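Local structure of hydrogenase maturation factor (Thermoanaerobacter tengcongensis, 3VTH) at residues G24-V29 with G40-N45. The protein probably transfers the carbamoyl group of carbamoyl phosphate, with use of ATP, to the C-terminal cysteine of HypE during [NiFe]-hydrogenase maturation. Sequence-based numbering, arbitrary orientation.
Sequences GFRPFV and GIVYNN. With PO4 (phosphate ion), chain E.
The Arg26 guanidinium carries the Asn44 carboxamide over one face and a phosphate ion at its edge, in plane. The two planar groups are stacked, their planes 23° apart, and Asn44 CG lies 3.5 Å from Arg26 CZ. This is consistent with the substrate-phosphate site of an acylphosphatase domain, a ferredoxin-like fold in which helix 25-35 packs on the sheet; Arg26 and Asn44 are its predicted active-site pair, and the ion probably came from the crystallisation liquor. A bend at chi3 (-71°) brings the guanidinium alongside the phosphate at the helix N-terminus, where Arg26 NE reaches phosphate O4 at 2.8 Å (N-H...O 163°) and Arg26 NH2 reaches O3, also at 2.8 Å. Arg26 N donates to O4 at 3.1 Å, while Gly24 N and Phe25 N take O1 and O2, and Gly22 N and Val23 N complete the cradle. Arg26 NH1 instead forms a salt bridge with Asp152. A leucine at Arg26 would probably leave phosphate O3 and Asp152 without their guanidinium mates, cost O4 its NE donor and leave the Asn44 amide freer to turn. The axes of segments 25-29 and 40-45 run nearly antiparallel, 8.4 Å apart at closest approach; Val29 CG1 rests 3.8 Å from Val42 CB, an apolar contact bordered by Phe93. Beside the stacked pair, one water links helix and strand, accepting from Arg26 NH1 and the Asn44 backbone N, each at 3.0 Å.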
# COMPACT_ATOMS: atom_id res chain seq x y z
N GLY A 24 -19.89 14.59 0.82
CA GLY A 24 -20.88 15.58 1.27
C GLY A 24 -20.64 16.97 0.71
O GLY A 24 -21.01 17.97 1.33
N PHE A 25 -20.06 17.03 -0.49
CA PHE A 25 -19.85 18.32 -1.14
C PHE A 25 -21.16 18.99 -1.59
O PHE A 25 -21.29 20.21 -1.51
CB PHE A 25 -18.88 18.19 -2.30
CG PHE A 25 -17.76 19.21 -2.28
CD1 PHE A 25 -16.44 18.81 -2.51
CD2 PHE A 25 -18.02 20.56 -2.04
CE1 PHE A 25 -15.39 19.74 -2.51
CE2 PHE A 25 -16.99 21.51 -2.04
CZ PHE A 25 -15.67 21.11 -2.27
N ARG A 26 -22.12 18.21 -2.07
CA ARG A 26 -23.41 18.77 -2.48
C ARG A 26 -24.16 19.41 -1.30
O ARG A 26 -24.51 20.58 -1.39
CB ARG A 26 -24.26 17.76 -3.27
CG ARG A 26 -23.70 17.53 -4.70
CD ARG A 26 -24.36 16.36 -5.38
NE ARG A 26 -23.94 15.07 -4.78
CZ ARG A 26 -24.40 13.88 -5.16
NH1 ARG A 26 -25.30 13.78 -6.15
NH2 ARG A 26 -23.94 12.78 -4.56
N PRO A 27 -24.35 18.68 -0.18
CA PRO A 27 -25.01 19.35 0.96
C PRO A 27 -24.22 20.53 1.53
O PRO A 27 -24.83 21.53 1.92
CB PRO A 27 -25.16 18.23 2.01
CG PRO A 27 -24.28 17.11 1.56
CD PRO A 27 -24.22 17.22 0.06
N PHE A 28 -22.89 20.42 1.58
CA PHE A 28 -22.02 21.52 1.99
C PHE A 28 -22.29 22.79 1.13
O PHE A 28 -22.52 23.87 1.66
CB PHE A 28 -20.55 21.08 1.90
CG PHE A 28 -19.55 22.18 2.19
CD1 PHE A 28 -18.70 22.63 1.20
CD2 PHE A 28 -19.47 22.77 3.45
CE1 PHE A 28 -17.77 23.66 1.45
CE2 PHE A 28 -18.55 23.79 3.71
CZ PHE A 28 -17.69 24.23 2.70
N VAL A 29 -22.29 22.63 -0.19
CA VAL A 29 -22.50 23.77 -1.09
C VAL A 29 -23.88 24.35 -0.90
O VAL A 29 -24.05 25.57 -0.85
CB VAL A 29 -22.22 23.37 -2.57
CG1 VAL A 29 -22.83 24.36 -3.58
CG2 VAL A 29 -20.70 23.24 -2.78
N GLY A 40 -29.16 29.31 -7.58
CA GLY A 40 -28.42 28.49 -8.54
C GLY A 40 -28.61 27.01 -8.30
O GLY A 40 -29.64 26.59 -7.74
N ILE A 41 -27.62 26.23 -8.71
CA ILE A 41 -27.68 24.77 -8.69
C ILE A 41 -26.31 24.17 -8.38
O ILE A 41 -25.26 24.80 -8.61
CB ILE A 41 -28.25 24.19 -10.04
CG1 ILE A 41 -27.37 24.61 -11.23
CG2 ILE A 41 -29.71 24.62 -10.24
CD1 ILE A 41 -27.57 23.80 -12.50
N VAL A 42 -26.33 22.97 -7.83
CA VAL A 42 -25.11 22.16 -7.69
C VAL A 42 -25.45 20.72 -8.06
O VAL A 42 -26.56 20.24 -7.79
CB VAL A 42 -24.49 22.26 -6.26
CG1 VAL A 42 -25.45 21.75 -5.18
CG2 VAL A 42 -23.13 21.50 -6.18
N TYR A 43 -24.50 20.03 -8.69
CA TYR A 43 -24.66 18.63 -9.02
C TYR A 43 -23.31 17.97 -9.26
O TYR A 43 -22.33 18.64 -9.61
CB TYR A 43 -25.60 18.41 -10.22
CG TYR A 43 -25.17 19.05 -11.54
CD1 TYR A 43 -25.66 20.31 -11.91
CD2 TYR A 43 -24.31 18.40 -12.41
CE1 TYR A 43 -25.29 20.89 -13.14
CE2 TYR A 43 -23.91 18.98 -13.63
CZ TYR A 43 -24.42 20.23 -13.98
OH TYR A 43 -24.05 20.80 -15.16
N ASN A 44 -23.28 16.65 -9.07
CA ASN A 44 -22.14 15.84 -9.44
C ASN A 44 -22.16 15.60 -10.93
O ASN A 44 -23.19 15.23 -11.48
CB ASN A 44 -22.20 14.49 -8.72
CG ASN A 44 -21.67 14.56 -7.30
OD1 ASN A 44 -21.60 13.54 -6.61
ND2 ASN A 44 -21.30 15.77 -6.85
N ASN A 45 -21.03 15.82 -11.60
CA ASN A 45 -20.97 15.46 -13.01
C ASN A 45 -19.85 14.44 -13.20
O ASN A 45 -19.29 13.99 -12.22
CB ASN A 45 -20.89 16.69 -13.94
CG ASN A 45 -19.58 17.45 -13.81
OD1 ASN A 45 -18.64 17.00 -13.15
ND2 ASN A 45 -19.51 18.60 -14.46
P PO4 E . -21.34 14.15 -2.35
O1 PO4 E . -21.45 13.30 -1.12
O2 PO4 E . -20.04 14.92 -2.35
O3 PO4 E . -21.35 13.25 -3.56
O4 PO4 E . -22.50 15.13 -2.41
O HOH W 1 -26.03 15.60 -8.40